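Local atomic coordinates of acetolactate synthase isozyme 1 large subunit (Escherichia coli, PDB entry 6LPI), a protein that belongs to the thiamine-diphosphate-dependent enzyme family and binds thiamine diphosphate, a magnesium ion and flavin-adenine dinucleotide. Residues A211-Y217 and A276-L282; R230-E234 and L250-L256; Q237-T243 and L256-L261. All coordinates share one frame; numbering follows the deposited sequence.

Contact 1: A211-Y217 and A276-L282; sequences AKRPVLY and ADLLIVL
V215 to Y217 pairs with L279 to V281 as parallel strands, their axes 4.7 Å apart and 16° from parallel. The backbone bonds alternate: V215 N gives to L278 O, I280 N to V215 O, Y217 N to I280 O at 2.8 Å, and L282 N to Y217 O. Just before the strands, the D277 carboxylate holds the turn of the other segment. Its OD2 takes the N-H of K212 on the syn lone pair at 2.8 Å, while R213 N reaches OD1 at 2.9 Å from well above the carboxylate plane. On one face of the pair V215 CG2 lies alongside L279 CB (3.8 Å). Farther along, the Y217 ring runs beside V281 in the same direction, CD2 being 3.5 Å from V281 CG1, and L279 CD1 sits at the ring's edge. L216 and I280 occupy the other face. There CG of L216 is anti to its own nitrogen (chi1 170°), which turns the branch so that L216 CD1 reaches L282 CD1 at 3.6 Å. This is the middle of the central domain's six-stranded parallel sheet, flanked by helices: L216 bonds onward to P239 and T241, L279 to K302 and I304. I208 of helix 198-210 packs on I280, and W346 of helix 344-354 on V215.

Contact 2: R230-E234 and L250-L256; sequences RELAE and LPKAHPL
The type I beta turn from P251 to H254, part of the connection between strands 240-242 and 257-260, lies against R230 and E234 on helix 226-235. The contact is carried by packing of side chains: the long ones of R230 and E234 make its outer part, A233 and L256 its inner part. R230 does most of the reaching. With CG opposite its own N about the first torsion (chi1 -166°) and the chain extended as far as NE, it passes L250, where R230 CG comes 3.9 Å from L250 CD2. It then crosses the P251 side chain at about a right angle, and R230 NH1 lies 3.4 Å from P251 CD. The planes of the H254 imidazole and the R230 guanidinium stand 72° apart. From within its own segment, L250 CD1 lies over one face of that imidazole, 3.8 Å above the plane. One turn along the helix, E234 probably pairs with R230 NE, although the position of its OE1 is uncertain. The buried end is apolar: L256 CD1 points in at the helix, 4.3 Å from A233 CB and 4.2 Å from E234 CG. Beneath, the helix belongs to a beta-alpha-beta crossover, with A233 resting on L216 and T240 of its two strands. L250 also touches T240, and on the far side of the turn K252 N bonds to the side chain of N405.

Contact 3: Q237-T243 and L256-L261; sequences QLPTTMT and LSLGML. With FAD (flavin-adenine dinucleotide), chain I.
M260 runs from the M242 backbone out to the flavin of FAD. Its CB lies 3.5 Å from M242 O, and CG stays beside the same carbonyl. CG is trans to the backbone N (chi1 162°) and the chain continues straight to SD, which comes 4.0 Å from FAD N3; the bend at the last torsion then lays CE 3.7 Å from FAD O4. Behind this side chain two short parallel strands are joined by backbone bonds, T240 N to L256 O, L258 N to T240 O, M242 N to G259 O and a weak L261 N to M242 O. Two of these carbonyls carry a second donor. G259 O also takes T241 OG1 at 3.0 Å, only slightly tilted from the carbonyl plane, whereas T240 OG1 comes to L256 O from well above its plane, at 3.2 Å. S257 OG accepts from G259 N in an ST turn, and M242 CE packs against that hydroxyl. Both strand ends hold cofactor: L261 O receives FAD N3 at 2.9 Å in a nearly straight bond (168°), and T243 OG1 gives to the phosphate oxygen O2P at 3.1 Å. Threonine hydroxyls thus reinforce the pairing within the strands, and beyond them a backbone carbonyl and a hydroxyl contribute one bond to the flavin and one to the pyrophosphate, alongside other FAD partners such as G220 and D307.

How the contacts relate
Contacts 1 and 3 pair strands of one parallel sheet in the central domain; contact 2 sets helix 226-235, which packs on that sheet, against the connection leading into its edge strand. Contacts 1 and 3 are buried and joined through strands 214-218 and 240-242, backbone-bonded neighbours, with Y217 packed on T243. Contact 1 lies mid-sheet and is chiefly aliphatic; its one side-chain polar hold across the segments is a carboxylate just before the strands. Contact 3 includes the outermost strand 257-260 and uses hydroxyls, ending at the cofactor. Contact 2 is partly buried and rests on side-chain packing; its charged side chains lie toward the surface. It shares L256 with contact 3.

Contact 1: A211-Y217 and A276-L282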
# COMPACT_ATOMS: atom_id res chain seq x y z
N ALA B 211 31.24 1.65 -9.26
CA ALA B 211 30.31 1.38 -10.36
C ALA B 211 30.43 2.44 -11.45
O ALA B 211 30.55 3.63 -11.15
CB ALA B 211 28.89 1.32 -9.83
N LYS B 212 30.45 1.99 -12.72
CA LYS B 212 30.52 2.96 -13.82
C LYS B 212 29.18 3.65 -14.04
O LYS B 212 29.14 4.87 -14.29
CB LYS B 212 30.94 2.29 -15.14
CG LYS B 212 32.07 1.23 -15.10
CD LYS B 212 32.31 0.49 -16.48
CE LYS B 212 31.56 -0.90 -16.62
NZ LYS B 212 31.92 -1.75 -17.84
N ARG B 213 28.06 2.94 -13.91
CA ARG B 213 26.74 3.45 -14.31
C ARG B 213 25.67 3.02 -13.31
O ARG B 213 24.77 2.22 -13.63
CB ARG B 213 26.38 2.99 -15.73
CG ARG B 213 27.43 3.27 -16.79
CD ARG B 213 26.90 3.02 -18.20
NE ARG B 213 26.64 1.61 -18.45
CZ ARG B 213 27.56 0.72 -18.81
NH1 ARG B 213 28.82 1.10 -18.98
NH2 ARG B 213 27.22 -0.55 -19.00
N PRO B 214 25.69 3.56 -12.10
CA PRO B 214 24.68 3.18 -11.12
C PRO B 214 23.39 3.97 -11.28
O PRO B 214 23.37 5.11 -11.75
CB PRO B 214 25.36 3.52 -9.79
CG PRO B 214 26.15 4.74 -10.12
CD PRO B 214 26.61 4.59 -11.57
N VAL B 215 22.30 3.33 -10.88
CA VAL B 215 21.01 4.00 -10.76
C VAL B 215 20.45 3.65 -9.41
O VAL B 215 20.70 2.56 -8.87
CB VAL B 215 20.00 3.64 -11.87
CG1 VAL B 215 20.65 3.59 -13.23
CG2 VAL B 215 19.26 2.38 -11.52
N LEU B 216 19.76 4.62 -8.82
CA LEU B 216 19.11 4.46 -7.53
C LEU B 216 17.63 4.25 -7.79
O LEU B 216 17.00 5.03 -8.50
CB LEU B 216 19.40 5.68 -6.65
CG LEU B 216 18.70 5.93 -5.32
CD1 LEU B 216 19.14 4.89 -4.33
CD2 LEU B 216 19.09 7.29 -4.80
N TYR B 217 17.12 3.14 -7.33
CA TYR B 217 15.77 2.68 -7.63
C TYR B 217 14.96 2.75 -6.33
O TYR B 217 15.14 1.92 -5.43
CB TYR B 217 15.88 1.29 -8.26
CG TYR B 217 14.65 0.43 -8.37
CD1 TYR B 217 13.37 0.95 -8.27
CD2 TYR B 217 14.78 -0.93 -8.54
CE1 TYR B 217 12.27 0.13 -8.36
CE2 TYR B 217 13.69 -1.75 -8.63
CZ TYR B 217 12.44 -1.22 -8.54
OH TYR B 217 11.36 -2.05 -8.63
N ALA B 276 22.48 0.30 -16.94
CA ALA B 276 23.07 0.28 -15.61
C ALA B 276 23.94 -0.96 -15.37
O ALA B 276 23.60 -2.06 -15.80
CB ALA B 276 21.98 0.35 -14.55
N ASP B 277 25.08 -0.75 -14.70
CA ASP B 277 25.91 -1.86 -14.22
C ASP B 277 25.73 -2.15 -12.73
O ASP B 277 26.24 -3.16 -12.25
CB ASP B 277 27.40 -1.62 -14.53
CG ASP B 277 28.02 -0.44 -13.74
OD1 ASP B 277 27.28 0.31 -13.06
OD2 ASP B 277 29.26 -0.28 -13.81
N LEU B 278 25.02 -1.30 -11.99
CA LEU B 278 24.66 -1.57 -10.61
C LEU B 278 23.41 -0.78 -10.26
O LEU B 278 23.35 0.42 -10.55
CB LEU B 278 25.78 -1.17 -9.65
CG LEU B 278 25.38 -1.12 -8.18
CD1 LEU B 278 25.54 -2.51 -7.55
CD2 LEU B 278 26.20 -0.06 -7.48
N LEU B 279 22.41 -1.43 -9.68
CA LEU B 279 21.25 -0.69 -9.21
C LEU B 279 21.11 -0.87 -7.71
O LEU B 279 21.31 -1.97 -7.18
CB LEU B 279 19.94 -1.01 -9.96
CG LEU B 279 19.28 -2.26 -10.44
CD1 LEU B 279 18.57 -2.84 -9.30
CD2 LEU B 279 18.29 -1.86 -11.50
N ILE B 280 20.88 0.25 -7.04
CA ILE B 280 20.70 0.35 -5.59
C ILE B 280 19.20 0.42 -5.32
O ILE B 280 18.56 1.43 -5.63
CB ILE B 280 21.40 1.58 -5.02
CG1 ILE B 280 22.82 1.74 -5.58
CG2 ILE B 280 21.30 1.59 -3.51
CD1 ILE B 280 22.95 2.81 -6.61
N VAL B 281 18.64 -0.65 -4.81
CA VAL B 281 17.19 -0.76 -4.66
C VAL B 281 16.86 -0.53 -3.19
O VAL B 281 17.20 -1.35 -2.33
CB VAL B 281 16.70 -2.12 -5.15
CG1 VAL B 281 15.18 -2.13 -5.24
CG2 VAL B 281 17.35 -2.45 -6.45
N LEU B 282 16.19 0.58 -2.90
CA LEU B 282 15.75 0.89 -1.55
C LEU B 282 14.24 0.95 -1.54
O LEU B 282 13.65 1.73 -2.30
CB LEU B 282 16.34 2.20 -1.07
CG LEU B 282 17.82 2.35 -1.36
CD1 LEU B 282 18.30 3.74 -0.98
CD2 LEU B 282 18.53 1.29 -0.55

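Contact 2: R230-E234 and L250-L256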
# COMPACT_ATOMS: atom_id res chain seq x y z
N ARG B 230 17.74 11.87 -0.42
CA ARG B 230 18.22 13.01 -1.20
C ARG B 230 19.72 13.20 -1.02
O ARG B 230 20.46 13.35 -2.01
CB ARG B 230 17.47 14.28 -0.77
CG ARG B 230 17.63 15.46 -1.71
CD ARG B 230 17.04 16.75 -1.14
NE ARG B 230 17.08 17.85 -2.12
CZ ARG B 230 16.02 18.34 -2.77
NH1 ARG B 230 14.81 17.83 -2.56
NH2 ARG B 230 16.19 19.34 -3.63
N GLU B 231 20.20 13.14 0.22
CA GLU B 231 21.62 13.32 0.49
C GLU B 231 22.44 12.31 -0.29
O GLU B 231 23.42 12.67 -0.95
CB GLU B 231 21.88 13.21 1.99
CG GLU B 231 23.31 13.48 2.40
CD GLU B 231 23.49 13.41 3.91
OE1 GLU B 231 22.58 12.92 4.60
OE2 GLU B 231 24.53 13.87 4.41
N LEU B 232 22.01 11.05 -0.27
CA LEU B 232 22.73 10.02 -1.01
C LEU B 232 22.68 10.26 -2.50
O LEU B 232 23.72 10.25 -3.18
CB LEU B 232 22.15 8.65 -0.70
CG LEU B 232 22.69 7.60 -1.66
CD1 LEU B 232 24.09 7.11 -1.27
CD2 LEU B 232 21.71 6.45 -1.77
N ALA B 233 21.49 10.52 -3.03
CA ALA B 233 21.34 10.70 -4.47
C ALA B 233 22.25 11.82 -4.96
O ALA B 233 22.90 11.69 -6.01
CB ALA B 233 19.89 10.98 -4.82
N GLU B 234 22.33 12.91 -4.21
CA GLU B 234 23.10 14.05 -4.67
C GLU B 234 24.59 13.89 -4.43
O GLU B 234 25.39 14.28 -5.28
CB GLU B 234 22.60 15.32 -3.98
CG GLU B 234 21.23 15.72 -4.49
CD GLU B 234 20.62 16.80 -3.67
OE1 GLU B 234 19.50 17.23 -3.99
OE2 GLU B 234 21.23 17.18 -2.65
N LEU B 250 11.94 12.64 -4.83
CA LEU B 250 12.74 13.75 -5.33
C LEU B 250 11.82 14.66 -6.13
O LEU B 250 10.91 14.17 -6.81
CB LEU B 250 13.88 13.31 -6.26
CG LEU B 250 15.20 12.73 -5.75
CD1 LEU B 250 16.14 12.67 -6.92
CD2 LEU B 250 15.80 13.61 -4.67
N PRO B 251 12.01 15.98 -6.05
CA PRO B 251 11.08 16.89 -6.73
C PRO B 251 11.15 16.62 -8.22
O PRO B 251 12.21 16.27 -8.75
CB PRO B 251 11.60 18.28 -6.35
CG PRO B 251 12.93 18.07 -5.70
CD PRO B 251 12.90 16.70 -5.12
N LYS B 252 10.01 16.77 -8.89
CA LYS B 252 9.90 16.29 -10.26
C LYS B 252 11.04 16.77 -11.15
O LYS B 252 11.59 16.00 -11.93
CB LYS B 252 8.57 16.68 -10.87
CG LYS B 252 8.52 16.16 -12.30
CD LYS B 252 7.50 16.80 -13.18
CE LYS B 252 6.89 15.72 -14.05
NZ LYS B 252 6.36 14.62 -13.18
N ALA B 253 11.41 18.05 -11.03
CA ALA B 253 12.44 18.66 -11.88
C ALA B 253 13.86 18.37 -11.42
O ALA B 253 14.80 18.88 -12.02
CB ALA B 253 12.23 20.16 -11.97
N HIS B 254 14.04 17.59 -10.35
CA HIS B 254 15.38 17.40 -9.82
C HIS B 254 16.29 16.84 -10.92
O HIS B 254 15.89 15.92 -11.64
CB HIS B 254 15.37 16.46 -8.61
CG HIS B 254 16.71 16.28 -7.97
ND1 HIS B 254 16.96 16.65 -6.67
CD2 HIS B 254 17.86 15.74 -8.44
CE1 HIS B 254 18.22 16.37 -6.37
NE2 HIS B 254 18.78 15.81 -7.42
N PRO B 255 17.49 17.40 -11.10
CA PRO B 255 18.32 17.02 -12.24
C PRO B 255 18.78 15.58 -12.22
O PRO B 255 19.35 15.12 -13.22
CB PRO B 255 19.51 17.98 -12.15
CG PRO B 255 19.02 19.12 -11.37
CD PRO B 255 18.06 18.55 -10.38
N LEU B 256 18.58 14.86 -11.13
CA LEU B 256 18.88 13.45 -11.08
C LEU B 256 17.64 12.59 -11.26
O LEU B 256 17.71 11.37 -11.13
CB LEU B 256 19.58 13.09 -9.76
CG LEU B 256 20.98 13.65 -9.50
CD1 LEU B 256 21.35 13.50 -8.04
CD2 LEU B 256 22.05 13.03 -10.38

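Contact 3: Q237-T243 and L256-L261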
# COMPACT_ATOMS: atom_id res chain seq x y z
N GLN B 237 25.78 11.44 -6.81
CA GLN B 237 25.24 11.88 -8.09
C GLN B 237 24.64 10.72 -8.90
O GLN B 237 24.98 10.47 -10.06
CB GLN B 237 26.33 12.62 -8.88
CG GLN B 237 26.59 13.95 -8.28
CD GLN B 237 25.63 14.98 -8.82
OE1 GLN B 237 25.54 15.20 -10.03
NE2 GLN B 237 24.85 15.56 -7.92
N LEU B 238 23.70 10.08 -8.28
CA LEU B 238 23.06 8.90 -8.83
C LEU B 238 21.84 9.31 -9.64
O LEU B 238 21.00 10.07 -9.14
CB LEU B 238 22.62 7.98 -7.72
CG LEU B 238 23.78 7.61 -6.80
CD1 LEU B 238 23.30 6.64 -5.74
CD2 LEU B 238 24.96 7.06 -7.60
N PRO B 239 21.72 8.88 -10.89
CA PRO B 239 20.41 8.92 -11.54
C PRO B 239 19.42 8.13 -10.69
O PRO B 239 19.69 7.00 -10.29
CB PRO B 239 20.67 8.26 -12.90
CG PRO B 239 22.10 8.59 -13.19
CD PRO B 239 22.81 8.68 -11.86
N THR B 240 18.29 8.75 -10.36
CA THR B 240 17.32 8.12 -9.47
C THR B 240 15.97 7.94 -10.15
O THR B 240 15.42 8.90 -10.70
CB THR B 240 17.16 8.92 -8.19
OG1 THR B 240 16.46 10.12 -8.51
CG2 THR B 240 18.50 9.29 -7.63
N THR B 241 15.48 6.72 -10.15
CA THR B 241 14.16 6.39 -10.67
C THR B 241 13.25 6.04 -9.50
O THR B 241 13.70 5.50 -8.48
CB THR B 241 14.23 5.24 -11.68
OG1 THR B 241 12.95 5.06 -12.29
CG2 THR B 241 14.64 3.94 -11.01
N MET B 242 11.95 6.28 -9.66
CA MET B 242 11.01 5.96 -8.60
C MET B 242 9.89 5.09 -9.13
O MET B 242 9.54 5.15 -10.31
CB MET B 242 10.43 7.22 -7.96
CG MET B 242 11.45 8.16 -7.35
SD MET B 242 10.95 9.90 -7.51
CE MET B 242 11.53 10.32 -9.16
N THR B 243 9.35 4.25 -8.27
CA THR B 243 8.13 3.53 -8.60
C THR B 243 6.94 4.47 -8.49
O THR B 243 7.06 5.60 -8.01
CB THR B 243 7.92 2.36 -7.66
OG1 THR B 243 7.78 2.87 -6.34
CG2 THR B 243 9.10 1.42 -7.72
N LEU B 256 18.58 14.86 -11.13
CA LEU B 256 18.88 13.45 -11.08
C LEU B 256 17.64 12.59 -11.26
O LEU B 256 17.71 11.37 -11.13
CB LEU B 256 19.58 13.09 -9.76
CG LEU B 256 20.98 13.65 -9.50
CD1 LEU B 256 21.35 13.50 -8.04
CD2 LEU B 256 22.05 13.03 -10.38
N SER B 257 16.49 13.20 -11.48
CA SER B 257 15.22 12.47 -11.52
C SER B 257 15.04 11.83 -12.88
O SER B 257 14.77 12.51 -13.87
CB SER B 257 14.04 13.39 -11.23
OG SER B 257 12.83 12.69 -11.39
N LEU B 258 15.14 10.51 -12.92
CA LEU B 258 14.69 9.77 -14.08
C LEU B 258 13.18 9.67 -14.10
O LEU B 258 12.63 9.05 -15.01
CB LEU B 258 15.26 8.36 -14.04
CG LEU B 258 16.75 8.21 -14.18
CD1 LEU B 258 17.04 6.73 -14.10
CD2 LEU B 258 17.16 8.77 -15.52
N GLY B 259 12.51 10.24 -13.10
CA GLY B 259 11.09 10.04 -13.00
C GLY B 259 10.79 8.58 -12.78
O GLY B 259 11.65 7.79 -12.36
N MET B 260 9.59 8.18 -13.17
CA MET B 260 9.10 6.86 -12.87
C MET B 260 9.44 5.89 -13.99
O MET B 260 9.38 6.23 -15.16
CB MET B 260 7.59 6.89 -12.67
CG MET B 260 6.93 5.56 -12.78
SD MET B 260 5.19 5.62 -12.37
CE MET B 260 4.56 5.71 -14.03
N LEU B 261 9.83 4.68 -13.59
CA LEU B 261 10.15 3.58 -14.50
C LEU B 261 8.96 2.65 -14.69
O LEU B 261 7.97 2.69 -13.95
CB LEU B 261 11.35 2.82 -13.96
CG LEU B 261 10.99 1.75 -12.94
CD1 LEU B 261 12.20 0.90 -12.63
CD2 LEU B 261 10.46 2.41 -11.68
PA FAD I . 5.61 -0.95 -2.38
O1A FAD I . 5.14 0.45 -2.33
O2A FAD I . 4.62 -2.03 -2.02
O5B FAD I . 6.86 -0.89 -1.41
C5B FAD I . 6.90 -1.65 -0.19
C4B FAD I . 8.28 -2.23 -0.07
O4B FAD I . 9.12 -1.37 0.76
C3B FAD I . 8.34 -3.61 0.59
O3B FAD I . 9.36 -4.37 -0.06
C2B FAD I . 8.63 -3.25 2.05
O2B FAD I . 9.19 -4.30 2.82
C1B FAD I . 9.64 -2.13 1.83
N9A FAD I . 9.85 -1.25 2.97
C8A FAD I . 8.91 -0.56 3.68
N7A FAD I . 9.40 0.18 4.64
C5A FAD I . 10.77 -0.04 4.56
C6A FAD I . 11.86 0.44 5.31
N6A FAD I . 11.75 1.28 6.34
N1A FAD I . 13.10 0.00 4.97
C2A FAD I . 13.22 -0.85 3.95
N3A FAD I . 12.27 -1.37 3.17
C4A FAD I . 11.06 -0.92 3.53
N1 FAD I . 4.42 0.92 -10.79
C2 FAD I . 5.59 1.26 -11.41
O2 FAD I . 6.65 1.26 -10.81
N3 FAD I . 5.58 1.63 -12.75
C4 FAD I . 4.46 1.70 -13.56
O4 FAD I . 4.58 2.04 -14.73
C4X FAD I . 3.23 1.32 -12.89
N5 FAD I . 2.11 1.35 -13.58
C5X FAD I . 0.93 1.01 -12.93
C6 FAD I . -0.27 1.05 -13.63
C7 FAD I . -1.48 0.72 -13.01
C7M FAD I . -2.76 0.75 -13.81
C8 FAD I . -1.48 0.35 -11.66
C8M FAD I . -2.77 -0.02 -10.96
C9 FAD I . -0.28 0.31 -10.95
C9A FAD I . 0.92 0.63 -11.57
N10 FAD I . 2.14 0.60 -10.88
C10 FAD I . 3.31 0.94 -11.50
C1' FAD I . 2.20 0.23 -9.47
C2' FAD I . 2.60 -1.23 -9.26
O2' FAD I . 1.46 -2.08 -9.39
C3' FAD I . 3.18 -1.40 -7.86
O3' FAD I . 2.23 -0.96 -6.89
C4' FAD I . 4.48 -0.65 -7.61
O4' FAD I . 5.27 -0.71 -8.80
C5' FAD I . 5.27 -1.23 -6.46
O5' FAD I . 6.22 -0.25 -6.00
P FAD I . 7.12 -0.55 -4.77
O1P FAD I . 8.23 -1.51 -5.19
O2P FAD I . 7.48 0.63 -4.20
O3P FAD I . 6.14 -1.31 -3.84